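Local coordinates for pesticidal crystal protein Cry2Aa (Bacillus thuringiensis serovar kurstaki, PDB 1I5P) that promotes colloidosmotic lysis by binding to midgut epithelial cells of dipteran and lepidopteran larvae, as an insecticidal crystal toxin of the delta endotoxin family, at residues S7-I12 / N361-L366; S298-N303 / S427-V432; G310-R315 / R339-G344; H333-A338 / A462-V467; V374-D379 / Y421-I426. One frame throughout, in Å; residues are numbered along the deposited sequence.

Contact 1: S7-I12 / N361-L366; sequences SGRTTI and NCSTVL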
# COMPACT_ATOMS: atom_id res chain seq x y z
N SER A 7 -20.45 4.02 14.56
CA SER A 7 -20.43 5.37 13.96
C SER A 7 -21.61 5.42 12.99
O SER A 7 -22.19 4.37 12.69
CB SER A 7 -19.13 5.64 13.20
OG SER A 7 -19.38 5.84 11.81
N GLY A 8 -21.97 6.60 12.48
CA GLY A 8 -23.08 6.67 11.54
C GLY A 8 -23.64 8.05 11.22
O GLY A 8 -23.57 8.96 12.04
N ARG A 9 -24.21 8.20 10.02
CA ARG A 9 -24.79 9.48 9.59
C ARG A 9 -26.33 9.47 9.62
O ARG A 9 -26.93 10.42 10.13
CB ARG A 9 -24.30 9.85 8.19
CG ARG A 9 -25.18 9.36 7.06
CD ARG A 9 -24.37 8.73 5.95
NE ARG A 9 -25.23 8.10 4.95
CZ ARG A 9 -24.91 6.99 4.29
NH1 ARG A 9 -23.75 6.38 4.51
NH2 ARG A 9 -25.75 6.50 3.39
N THR A 10 -26.96 8.43 9.06
CA THR A 10 -28.43 8.34 9.06
C THR A 10 -29.08 7.23 8.21
O THR A 10 -29.93 6.49 8.72
CB THR A 10 -29.08 9.69 8.64
OG1 THR A 10 -30.49 9.65 8.93
CG2 THR A 10 -28.88 9.95 7.15
N THR A 11 -28.69 7.11 6.94
CA THR A 11 -29.27 6.11 6.03
C THR A 11 -29.43 4.71 6.65
O THR A 11 -28.47 4.12 7.15
CB THR A 11 -28.44 5.98 4.73
OG1 THR A 11 -28.15 7.29 4.21
CG2 THR A 11 -29.22 5.21 3.67
N ILE A 12 -30.65 4.19 6.59
CA ILE A 12 -30.99 2.88 7.15
C ILE A 12 -30.72 1.72 6.19
O ILE A 12 -30.71 1.89 4.96
CB ILE A 12 -32.48 2.81 7.55
CG1 ILE A 12 -33.12 4.19 7.43
CG2 ILE A 12 -32.61 2.28 8.97
CD1 ILE A 12 -34.62 4.20 7.71
N ASN A 361 -23.49 15.80 7.05
CA ASN A 361 -22.58 14.82 7.64
C ASN A 361 -22.78 13.48 6.95
O ASN A 361 -23.87 12.90 6.98
CB ASN A 361 -22.81 14.67 9.14
CG ASN A 361 -22.16 15.77 9.96
OD1 ASN A 361 -22.75 16.83 10.17
ND2 ASN A 361 -20.93 15.53 10.41
N CYS A 362 -21.70 12.97 6.36
CA CYS A 362 -21.68 11.71 5.62
C CYS A 362 -20.78 10.71 6.34
O CYS A 362 -19.59 10.95 6.50
CB CYS A 362 -21.16 11.98 4.20
SG CYS A 362 -20.75 10.49 3.22
N SER A 363 -21.34 9.61 6.82
CA SER A 363 -20.53 8.63 7.51
C SER A 363 -21.08 7.25 7.25
O SER A 363 -22.07 7.09 6.53
CB SER A 363 -20.52 8.88 9.02
OG SER A 363 -21.81 8.63 9.54
N THR A 364 -20.42 6.24 7.80
CA THR A 364 -20.88 4.87 7.65
C THR A 364 -21.97 4.80 8.71
O THR A 364 -21.68 4.71 9.90
CB THR A 364 -19.76 3.86 8.00
OG1 THR A 364 -19.52 3.89 9.41
CG2 THR A 364 -18.48 4.20 7.27
N VAL A 365 -23.23 4.87 8.29
CA VAL A 365 -24.34 4.84 9.24
C VAL A 365 -24.13 3.79 10.33
O VAL A 365 -24.26 4.07 11.52
CB VAL A 365 -25.68 4.57 8.52
CG1 VAL A 365 -25.64 3.21 7.84
CG2 VAL A 365 -26.83 4.64 9.52
N LEU A 366 -23.79 2.58 9.90
CA LEU A 366 -23.54 1.48 10.80
C LEU A 366 -22.12 1.59 11.34
O LEU A 366 -21.37 2.48 10.96
CB LEU A 366 -23.72 0.16 10.04
CG LEU A 366 -25.12 -0.02 9.45
CD1 LEU A 366 -25.08 -1.09 8.38
CD2 LEU A 366 -26.09 -0.38 10.56
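Arg9 lays its side chain along the backbone of Asn361-Ser363, and its guanidinium turns an edge to the carbonyl of Ser363. NH1 of Arg9 reaches Ser363 O at 2.7 Å, a bond that stays tentative because this oxygen sits too close to Arg9 CD in the model. The chain of Arg9 is bent at chi2 (-134°), which carries the outer half of the side chain past Ser363 and on toward Thr11. There NE and NH2 both make weak bonds to Thr11 OG1 within their own segment. Nearer the backbone, Arg9 CB lies 3.3 Å from Asn361 O. At the other end of the contact Ser7 OG, which bonds Ser309 OG, also lies 3.1 Å from Thr364 OG1 and 3.2 Å from Thr364 O, its proton not assigned. Thr364 OG1 in turn donates to Leu366 O at 2.8 Å, a bond within the loop that follows the strand. Packing round Gly8 and Val365 is too close in the model to support finer detail. The irregular N-terminal segment thus lies across the end of strand 360-363 in the middle domain. This strand pairs with strand 308-321 through Cys362 and Ile311, Cys362 is joined to Cys406 by a disulfide, and Leu404 touches Arg9, Thr11 and Val365.

Contact 2: S298-N303 / S427-V432; sequences SLFQVN and SGVPLV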
# COMPACT_ATOMS: atom_id res chain seq x y z
N SER A 298 1.84 13.76 3.85
CA SER A 298 1.86 13.95 5.30
C SER A 298 0.47 14.39 5.71
O SER A 298 0.03 14.14 6.84
CB SER A 298 2.91 15.00 5.72
OG SER A 298 2.48 16.32 5.43
N LEU A 299 -0.22 15.04 4.78
CA LEU A 299 -1.58 15.54 5.01
C LEU A 299 -2.61 14.43 4.83
O LEU A 299 -3.54 14.31 5.62
CB LEU A 299 -1.90 16.67 4.03
CG LEU A 299 -3.35 17.15 3.98
CD1 LEU A 299 -3.70 17.87 5.26
CD2 LEU A 299 -3.54 18.07 2.78
N PHE A 300 -2.43 13.64 3.78
CA PHE A 300 -3.34 12.55 3.46
C PHE A 300 -3.35 11.43 4.50
O PHE A 300 -4.29 10.64 4.55
CB PHE A 300 -3.00 11.97 2.08
CG PHE A 300 -3.14 12.97 0.95
CD1 PHE A 300 -2.55 12.73 -0.29
CD2 PHE A 300 -3.86 14.16 1.12
CE1 PHE A 300 -2.67 13.63 -1.34
CE2 PHE A 300 -3.98 15.08 0.08
CZ PHE A 300 -3.39 14.81 -1.15
N GLN A 301 -2.31 11.36 5.33
CA GLN A 301 -2.25 10.31 6.35
C GLN A 301 -2.52 10.82 7.76
O GLN A 301 -2.22 10.14 8.74
CB GLN A 301 -0.90 9.60 6.30
CG GLN A 301 -0.72 8.78 5.04
CD GLN A 301 0.60 8.06 5.01
OE1 GLN A 301 0.74 6.98 5.59
NE2 GLN A 301 1.59 8.65 4.34
N VAL A 302 -3.08 12.02 7.87
CA VAL A 302 -3.40 12.57 9.18
C VAL A 302 -4.48 11.70 9.82
O VAL A 302 -5.50 11.42 9.20
CB VAL A 302 -3.90 14.03 9.07
CG1 VAL A 302 -4.67 14.43 10.34
CG2 VAL A 302 -2.73 14.96 8.85
N ASN A 303 -4.23 11.28 11.05
CA ASN A 303 -5.16 10.44 11.80
C ASN A 303 -5.33 9.07 11.15
O ASN A 303 -6.39 8.47 11.25
CB ASN A 303 -6.53 11.12 11.90
CG ASN A 303 -6.53 12.33 12.84
OD1 ASN A 303 -5.63 12.49 13.66
ND2 ASN A 303 -7.55 13.17 12.72
N SER A 427 -9.08 12.54 3.00
CA SER A 427 -8.40 13.81 3.17
C SER A 427 -8.91 14.71 2.06
O SER A 427 -9.98 14.47 1.50
CB SER A 427 -6.89 13.63 3.06
OG SER A 427 -6.20 14.80 3.48
N GLY A 428 -8.15 15.74 1.73
CA GLY A 428 -8.58 16.64 0.68
C GLY A 428 -7.70 17.87 0.61
O GLY A 428 -6.84 18.08 1.46
N VAL A 429 -7.91 18.67 -0.43
CA VAL A 429 -7.15 19.89 -0.62
C VAL A 429 -8.06 21.00 -1.10
O VAL A 429 -9.12 20.75 -1.68
CB VAL A 429 -6.01 19.70 -1.65
CG1 VAL A 429 -5.03 18.64 -1.17
CG2 VAL A 429 -6.58 19.31 -3.01
N PRO A 430 -7.68 22.26 -0.84
CA PRO A 430 -8.50 23.39 -1.29
C PRO A 430 -8.13 23.65 -2.75
O PRO A 430 -7.20 23.03 -3.27
CB PRO A 430 -8.04 24.52 -0.37
CG PRO A 430 -6.58 24.23 -0.24
CD PRO A 430 -6.60 22.73 0.05
N LEU A 431 -8.81 24.58 -3.40
CA LEU A 431 -8.51 24.89 -4.80
C LEU A 431 -7.03 25.21 -4.97
O LEU A 431 -6.39 24.75 -5.92
CB LEU A 431 -9.35 26.06 -5.30
CG LEU A 431 -9.13 26.47 -6.76
CD1 LEU A 431 -9.47 25.30 -7.68
CD2 LEU A 431 -9.99 27.68 -7.10
N VAL A 432 -6.48 25.99 -4.05
CA VAL A 432 -5.07 26.36 -4.11
C VAL A 432 -4.41 26.21 -2.75
O VAL A 432 -4.85 26.81 -1.77
CB VAL A 432 -4.89 27.83 -4.57
CG1 VAL A 432 -3.41 28.15 -4.72
CG2 VAL A 432 -5.62 28.07 -5.89
O HOH W 1 -5.94 15.26 6.26
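The C-terminal end of helix 293-300 packs against strand 422-430 in the middle domain, the beta-prism part of the toxin, and the two are joined by a water and by apolar side chains. Ser427 CB and OG are set against the ring of Phe300: OG stands at the ring edge, near its plane, 3.4 Å from CD2. Val429 meets the same edge further along, in the plane of the ring, with CG1 at 3.9 Å from Phe300 CE2, and the two side chains slant across one another. Phe300 has CG anti to its carbonyl carbon (chi1 -61°), which sends the ring along the strand toward Val429. Leu299 comes in beside it. Its CG is 3.7 Å from Ser427 OG, and its CD2 lies beyond the Gly428 carbonyl oxygen, at the strand's edge, 3.6 Å from Gly428 O. The polar side of Ser427 is served by a water that donates to Leu299 O at 2.7 Å and lies 2.8 Å from Ser427 OG. Leu299 O also accepts the backbone N-H of Val302 at 3.2 Å, so the water and the N-H of Val302, in the loop that follows, share one carbonyl. On its far edge the strand is paired with strand 462-469 through Ser427 with Val465 and Val429 with Tyr463, while Leu238 of helix 238-259 touches both Phe300 and Val429.

Contact 3: G310-R315 / R339-G344; sequences GISGTR and RVNYSG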
# COMPACT_ATOMS: atom_id res chain seq x y z
N GLY A 310 -16.52 9.26 9.05
CA GLY A 310 -17.18 9.98 7.98
C GLY A 310 -16.63 11.38 7.77
O GLY A 310 -15.50 11.67 8.13
N ILE A 311 -17.44 12.25 7.19
CA ILE A 311 -17.02 13.62 6.96
C ILE A 311 -18.19 14.56 7.16
O ILE A 311 -19.35 14.15 7.16
CB ILE A 311 -16.51 13.85 5.50
CG1 ILE A 311 -17.68 13.66 4.52
CG2 ILE A 311 -15.38 12.88 5.17
CD1 ILE A 311 -17.39 14.17 3.13
N SER A 312 -17.86 15.83 7.35
CA SER A 312 -18.87 16.88 7.49
C SER A 312 -18.37 17.94 6.53
O SER A 312 -17.18 18.00 6.21
CB SER A 312 -18.91 17.43 8.92
OG SER A 312 -17.77 18.22 9.21
N GLY A 313 -19.27 18.78 6.03
CA GLY A 313 -18.84 19.80 5.11
C GLY A 313 -19.94 20.76 4.72
O GLY A 313 -21.08 20.64 5.16
N THR A 314 -19.57 21.73 3.90
CA THR A 314 -20.51 22.73 3.42
C THR A 314 -20.76 22.56 1.94
O THR A 314 -19.88 22.85 1.12
CB THR A 314 -19.98 24.15 3.64
OG1 THR A 314 -19.58 24.31 5.01
CG2 THR A 314 -21.06 25.18 3.30
N ARG A 315 -21.94 22.07 1.58
CA ARG A 315 -22.27 21.91 0.17
C ARG A 315 -23.23 23.03 -0.23
O ARG A 315 -24.17 23.36 0.51
CB ARG A 315 -22.93 20.56 -0.10
CG ARG A 315 -24.25 20.34 0.61
CD ARG A 315 -24.75 18.95 0.29
NE ARG A 315 -25.80 18.50 1.21
CZ ARG A 315 -26.14 17.23 1.36
NH1 ARG A 315 -25.51 16.29 0.65
NH2 ARG A 315 -27.10 16.89 2.20
N ARG A 339 -14.31 18.41 6.62
CA ARG A 339 -13.50 17.92 7.72
C ARG A 339 -13.87 16.46 7.89
O ARG A 339 -15.04 16.09 7.87
CB ARG A 339 -13.80 18.71 9.01
CG ARG A 339 -12.97 18.27 10.22
CD ARG A 339 -12.92 19.37 11.27
NE ARG A 339 -14.26 19.84 11.63
CZ ARG A 339 -14.51 20.98 12.27
NH1 ARG A 339 -13.50 21.77 12.63
NH2 ARG A 339 -15.76 21.33 12.55
N VAL A 340 -12.84 15.63 8.03
CA VAL A 340 -13.00 14.19 8.19
C VAL A 340 -13.17 13.85 9.67
O VAL A 340 -12.50 14.44 10.53
CB VAL A 340 -11.79 13.45 7.61
CG1 VAL A 340 -11.96 11.95 7.77
CG2 VAL A 340 -11.61 13.82 6.14
N ASN A 341 -14.06 12.91 9.96
CA ASN A 341 -14.33 12.51 11.34
C ASN A 341 -13.92 11.08 11.64
O ASN A 341 -13.95 10.21 10.77
CB ASN A 341 -15.82 12.69 11.64
CG ASN A 341 -16.31 14.09 11.31
OD1 ASN A 341 -15.71 15.08 11.73
ND2 ASN A 341 -17.40 14.17 10.56
N TYR A 342 -13.53 10.84 12.89
CA TYR A 342 -13.08 9.51 13.32
C TYR A 342 -13.64 9.12 14.69
O TYR A 342 -14.18 9.95 15.43
CB TYR A 342 -11.55 9.47 13.39
CG TYR A 342 -10.83 9.99 12.16
CD1 TYR A 342 -10.70 11.36 11.94
CD2 TYR A 342 -10.28 9.11 11.23
CE1 TYR A 342 -10.03 11.85 10.81
CE2 TYR A 342 -9.61 9.59 10.10
CZ TYR A 342 -9.49 10.96 9.90
OH TYR A 342 -8.84 11.43 8.78
N SER A 343 -13.49 7.84 15.01
CA SER A 343 -13.94 7.30 16.29
C SER A 343 -13.16 8.01 17.39
O SER A 343 -12.01 8.42 17.17
CB SER A 343 -13.66 5.80 16.37
OG SER A 343 -14.37 5.10 15.37
N GLY A 344 -13.77 8.14 18.56
CA GLY A 344 -13.11 8.81 19.66
C GLY A 344 -13.34 10.30 19.63
O GLY A 344 -12.78 11.04 20.44
O HOH W 2 -19.19 12.23 10.06
O HOH W 3 -16.47 17.69 11.59
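A single water is gripped by three side chains on one face of the sheet: it donates to Asn341 OD1 at 2.7 Å, accepts from Arg339 NE at 3.1 Å and lies 2.8 Å from Ser312 OG. Two of these groups have further partners, Ser312 OG bonding His358 and Asn341 OD1 bonding Ser347. The amide of Asn341 leans over the neighbouring strand, its CG anti to the carbonyl carbon (chi1 -53°), and this brings ND2 to 3.5 Å from Ile311 C; ND2 also donates a hydrogen bond to a second water. The segments belong to the antiparallel hairpin of strands 308-321 and 329-342, part of the middle-domain beta prism. Gly310 with Asn341 and Ser312 with Arg339 are hydrogen-bonded pairs, and Ile311 with Val340 is the non-hydrogen-bonded pair between them. The shortest backbone bond runs from Asn341 N to Gly310 O at 2.6 Å, nearly straight at 173°. Its companion, from Gly310 N, meets Asn341 O from above the carbonyl plane. On the opposite face Ile311 CG2 touches Val340 CG2 at 4.0 Å, the two branched side chains set at a slant, and both residues pack on Ile426 of strand 422-430.

Contact 4: H333-A338 / A462-V467; sequences HSLNSA and AYLVSV
Leu335 enters the contact with CB 3.9 Å from Ala462 O, and CG continues past the same residue, 3.9 Å from Ala462 CB. With CG anti to the backbone N (chi1 173°), the side chain extends across the other strand, and CD2 meets both Ala462 O at 3.6 Å and Leu464 CG at 4.1 Å. The other tip, CD1, turns instead to Thr314 O of strand 308-321. The backbone of Leu335 adds one polar link: its O accepts from Ala462 N at 2.8 Å, with the N-H tilted 23° from the carbonyl plane. Strands 329-342 and 462-469 belong to different sheets of the middle-domain beta prism, and the two short segments run at 78° to one another, their axes 6.4 Å apart at closest. Contact is therefore concentrated on Ala462 and Leu464. Ala338, three residues on from Leu335, also points toward the other strand, its CB 4.0 Å from Ala462 CB and 3.9 Å from Leu464 CD2. Leu464 touches both Leu335 and Ala338 and also reaches Ile311 of strand 308-321. Gln394 bonds Leu335 N and, weakly, Ala462 O.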
# COMPACT_ATOMS: atom_id res chain seq x y z
N HIS A 333 -22.79 23.37 -8.17
CA HIS A 333 -22.90 22.52 -6.98
C HIS A 333 -21.48 22.35 -6.46
O HIS A 333 -20.65 21.68 -7.08
CB HIS A 333 -23.48 21.16 -7.35
CG HIS A 333 -24.83 21.23 -7.99
ND1 HIS A 333 -25.95 21.65 -7.31
CD2 HIS A 333 -25.24 20.95 -9.25
CE1 HIS A 333 -26.99 21.63 -8.12
NE2 HIS A 333 -26.58 21.20 -9.30
N SER A 334 -21.19 22.98 -5.32
CA SER A 334 -19.86 22.93 -4.76
C SER A 334 -19.75 22.50 -3.31
O SER A 334 -20.73 22.56 -2.55
CB SER A 334 -19.22 24.30 -4.90
OG SER A 334 -19.98 25.27 -4.19
N LEU A 335 -18.55 22.05 -2.94
CA LEU A 335 -18.22 21.66 -1.58
C LEU A 335 -17.19 22.70 -1.21
O LEU A 335 -16.05 22.68 -1.69
CB LEU A 335 -17.60 20.26 -1.52
CG LEU A 335 -17.08 19.86 -0.13
CD1 LEU A 335 -18.24 19.83 0.86
CD2 LEU A 335 -16.41 18.49 -0.20
N ASN A 336 -17.59 23.64 -0.36
CA ASN A 336 -16.75 24.74 0.05
C ASN A 336 -15.85 24.49 1.25
O ASN A 336 -14.83 25.16 1.41
CB ASN A 336 -17.63 25.96 0.31
CG ASN A 336 -18.31 26.48 -0.95
OD1 ASN A 336 -18.89 25.71 -1.73
ND2 ASN A 336 -18.25 27.79 -1.16
N SER A 337 -16.24 23.54 2.08
CA SER A 337 -15.49 23.23 3.29
C SER A 337 -15.73 21.79 3.70
O SER A 337 -16.80 21.24 3.47
CB SER A 337 -15.92 24.16 4.42
OG SER A 337 -15.18 23.91 5.61
N ALA A 338 -14.73 21.18 4.32
CA ALA A 338 -14.86 19.80 4.74
C ALA A 338 -13.92 19.44 5.88
O ALA A 338 -12.89 20.07 6.08
CB ALA A 338 -14.60 18.87 3.55
N ALA A 462 -13.28 22.51 -1.50
CA ALA A 462 -12.66 21.36 -0.86
C ALA A 462 -12.75 20.19 -1.84
O ALA A 462 -13.84 19.82 -2.26
CB ALA A 462 -13.38 21.02 0.44
N TYR A 463 -11.60 19.64 -2.20
CA TYR A 463 -11.55 18.50 -3.11
C TYR A 463 -10.96 17.34 -2.32
O TYR A 463 -9.78 17.35 -1.97
CB TYR A 463 -10.70 18.84 -4.33
CG TYR A 463 -11.26 20.00 -5.12
CD1 TYR A 463 -10.66 21.27 -5.06
CD2 TYR A 463 -12.41 19.85 -5.89
CE1 TYR A 463 -11.20 22.35 -5.77
CE2 TYR A 463 -12.96 20.93 -6.59
CZ TYR A 463 -12.35 22.17 -6.53
OH TYR A 463 -12.91 23.21 -7.23
N LEU A 464 -11.79 16.34 -2.03
CA LEU A 464 -11.39 15.20 -1.23
C LEU A 464 -10.53 14.15 -1.90
O LEU A 464 -10.55 13.97 -3.12
CB LEU A 464 -12.64 14.53 -0.64
CG LEU A 464 -13.60 15.52 0.03
CD1 LEU A 464 -14.74 14.76 0.69
CD2 LEU A 464 -12.85 16.36 1.06
N VAL A 465 -9.77 13.46 -1.06
CA VAL A 465 -8.85 12.41 -1.47
C VAL A 465 -9.19 11.16 -0.67
O VAL A 465 -9.26 11.21 0.57
CB VAL A 465 -7.39 12.82 -1.18
CG1 VAL A 465 -6.44 11.64 -1.40
CG2 VAL A 465 -7.00 14.01 -2.05
N SER A 466 -9.41 10.04 -1.34
CA SER A 466 -9.69 8.80 -0.63
C SER A 466 -8.39 8.01 -0.49
O SER A 466 -7.60 7.92 -1.43
CB SER A 466 -10.77 7.98 -1.36
OG SER A 466 -10.45 7.74 -2.71
N VAL A 467 -8.17 7.47 0.70
CA VAL A 467 -6.97 6.70 1.01
C VAL A 467 -7.34 5.23 1.11
O VAL A 467 -8.06 4.82 2.03
CB VAL A 467 -6.35 7.15 2.35
CG1 VAL A 467 -4.98 6.52 2.53
CG2 VAL A 467 -6.25 8.67 2.40

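Contact 5: V374-D379 / Y421-I426; sequences VRSWLD and YFIRNI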
# COMPACT_ATOMS: atom_id res chain seq x y z
N VAL A 374 -15.49 1.91 0.84
CA VAL A 374 -14.61 1.19 -0.08
C VAL A 374 -14.52 1.86 -1.46
O VAL A 374 -13.54 1.68 -2.19
CB VAL A 374 -15.05 -0.29 -0.28
CG1 VAL A 374 -14.83 -1.07 1.01
CG2 VAL A 374 -16.52 -0.37 -0.69
N ARG A 375 -15.52 2.67 -1.79
CA ARG A 375 -15.55 3.32 -3.09
C ARG A 375 -15.86 4.81 -2.98
O ARG A 375 -16.70 5.22 -2.18
CB ARG A 375 -16.59 2.62 -3.96
CG ARG A 375 -16.62 3.03 -5.42
CD ARG A 375 -17.70 2.25 -6.16
NE ARG A 375 -17.43 0.82 -6.28
CZ ARG A 375 -16.79 0.25 -7.30
NH1 ARG A 375 -16.36 1.00 -8.30
NH2 ARG A 375 -16.62 -1.07 -7.34
N SER A 376 -15.19 5.63 -3.79
CA SER A 376 -15.41 7.07 -3.78
C SER A 376 -15.54 7.67 -5.19
O SER A 376 -15.04 7.10 -6.16
CB SER A 376 -14.27 7.78 -3.06
OG SER A 376 -13.05 7.63 -3.79
N TRP A 377 -16.23 8.80 -5.28
CA TRP A 377 -16.42 9.55 -6.52
C TRP A 377 -15.90 10.95 -6.18
O TRP A 377 -16.46 11.62 -5.31
CB TRP A 377 -17.90 9.63 -6.91
CG TRP A 377 -18.47 8.32 -7.36
CD1 TRP A 377 -18.61 7.89 -8.65
CD2 TRP A 377 -18.96 7.27 -6.53
NE1 TRP A 377 -19.16 6.64 -8.68
CE2 TRP A 377 -19.39 6.23 -7.39
CE3 TRP A 377 -19.09 7.10 -5.15
CZ2 TRP A 377 -19.93 5.03 -6.91
CZ3 TRP A 377 -19.63 5.91 -4.67
CH2 TRP A 377 -20.04 4.89 -5.55
N LEU A 378 -14.85 11.38 -6.86
CA LEU A 378 -14.24 12.67 -6.56
C LEU A 378 -14.12 13.63 -7.74
O LEU A 378 -13.61 14.74 -7.60
CB LEU A 378 -12.85 12.43 -5.98
CG LEU A 378 -12.78 11.39 -4.86
CD1 LEU A 378 -11.34 10.94 -4.65
CD2 LEU A 378 -13.36 11.99 -3.58
N ASP A 379 -14.59 13.19 -8.90
CA ASP A 379 -14.51 13.99 -10.12
C ASP A 379 -15.38 15.24 -10.09
O ASP A 379 -16.37 15.31 -9.36
CB ASP A 379 -14.90 13.15 -11.34
CG ASP A 379 -13.90 12.05 -11.66
OD1 ASP A 379 -12.85 11.97 -10.98
OD2 ASP A 379 -14.16 11.27 -12.59
N TYR A 421 -9.17 -3.59 -1.06
CA TYR A 421 -8.71 -2.33 -0.48
C TYR A 421 -9.90 -1.62 0.11
O TYR A 421 -10.98 -1.58 -0.48
CB TYR A 421 -8.07 -1.42 -1.54
CG TYR A 421 -6.64 -1.74 -1.88
CD1 TYR A 421 -6.32 -2.84 -2.68
CD2 TYR A 421 -5.59 -0.92 -1.45
CE1 TYR A 421 -5.02 -3.12 -3.04
CE2 TYR A 421 -4.27 -1.19 -1.81
CZ TYR A 421 -3.99 -2.29 -2.61
OH TYR A 421 -2.69 -2.57 -2.97
N PHE A 422 -9.70 -1.05 1.30
CA PHE A 422 -10.76 -0.30 1.96
C PHE A 422 -10.32 1.15 2.05
O PHE A 422 -9.12 1.44 2.08
CB PHE A 422 -11.01 -0.82 3.38
CG PHE A 422 -11.43 -2.26 3.44
CD1 PHE A 422 -10.48 -3.28 3.50
CD2 PHE A 422 -12.78 -2.60 3.44
CE1 PHE A 422 -10.87 -4.61 3.56
CE2 PHE A 422 -13.18 -3.94 3.50
CZ PHE A 422 -12.22 -4.95 3.56
N ILE A 423 -11.29 2.05 2.07
CA ILE A 423 -10.95 3.45 2.22
C ILE A 423 -10.78 3.62 3.72
O ILE A 423 -11.76 3.78 4.44
CB ILE A 423 -12.07 4.37 1.70
CG1 ILE A 423 -12.17 4.25 0.17
CG2 ILE A 423 -11.79 5.81 2.10
CD1 ILE A 423 -13.32 5.02 -0.43
N ARG A 424 -9.54 3.53 4.20
CA ARG A 424 -9.26 3.66 5.62
C ARG A 424 -9.05 5.09 6.08
O ARG A 424 -8.91 5.35 7.27
CB ARG A 424 -8.04 2.81 5.99
CG ARG A 424 -8.30 1.30 5.88
CD ARG A 424 -9.46 0.87 6.77
NE ARG A 424 -9.73 -0.56 6.63
CZ ARG A 424 -10.78 -1.18 7.15
NH1 ARG A 424 -11.68 -0.51 7.85
NH2 ARG A 424 -10.94 -2.48 6.94
N ASN A 425 -9.02 6.02 5.14
CA ASN A 425 -8.87 7.42 5.50
C ASN A 425 -9.34 8.32 4.37
O ASN A 425 -9.37 7.90 3.21
CB ASN A 425 -7.42 7.77 5.87
CG ASN A 425 -7.32 9.06 6.68
OD1 ASN A 425 -8.31 9.56 7.21
ND2 ASN A 425 -6.11 9.60 6.79
N ILE A 426 -9.72 9.54 4.72
CA ILE A 426 -10.16 10.52 3.74
C ILE A 426 -9.44 11.82 4.04
O ILE A 426 -9.18 12.14 5.20
CB ILE A 426 -11.69 10.76 3.81
CG1 ILE A 426 -12.43 9.49 3.37
CG2 ILE A 426 -12.07 11.93 2.92
CD1 ILE A 426 -13.93 9.56 3.57
O HOH W 4 -11.06 0.50 -2.28
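Strand 373-377 meets the start of strand 422-430 where two sheets of the middle-domain beta prism face one another, and an isoleucine side chain and a bridging water join them. Ile423 points at the other strand and drives its tip against the backbone: CD1 lies 3.5 Å from both Val374 C and Arg375 N, and 3.9 Å from Ser376 CB. CG1 stands anti to the carbonyl carbon (chi1 -69°), and the extended chain beyond it (chi2 175°) delivers the methyl to that peptide. Val374 and Phe422 run side by side in the same direction, with Val374 CG1 at 3.5 Å from Phe422 CD2, approaching the ring obliquely. One face of this ring carries Arg424 NH2, 3.5 Å above the plane and displaced toward the rim. The peptide oxygens beside this apolar patch are linked by water, which donates both its protons, to Val374 O at 2.7 Å and to Tyr421 O at 2.8 Å; no direct hydrogen bond crosses between the segments. The short strand segments stand at 75° to one another, as befits packing between sheets instead of pairing within one. Each strand carries a classic beta bulge: Val374 and Arg375 both face Gln399, and Arg424 and Asn425 both face Val467. Polar groups next to the contact are tied further afield. Ser376 OG bonds Ser466 OG of strand 462-469 and Asn416, and Arg375 NH1 bonds Ser415 and forms a salt bridge with Asp45 in the N-terminal part of the chain.

Overall arrangement
Contacts 2 to 5 lie wholly in the middle domain and touch one another, their centres 10 to 14 Å apart; contact 1 lays the N-terminal segment against the same domain and touches contact 3, centres about 11 Å apart. Contacts 3 and 4 share strand 329-342, contacts 2 and 5 share strand 422-430, and strand 462-469 of contact 4 pairs with the latter. Along the chain contact 3 is nested inside contacts 1 and 2, and contact 5 inside contacts 2 and 4, while contact 1 closes before contact 5 opens. Sheets of the beta prism are thus knitted together by interleaved chain segments, with helix 293-300 set against one of them.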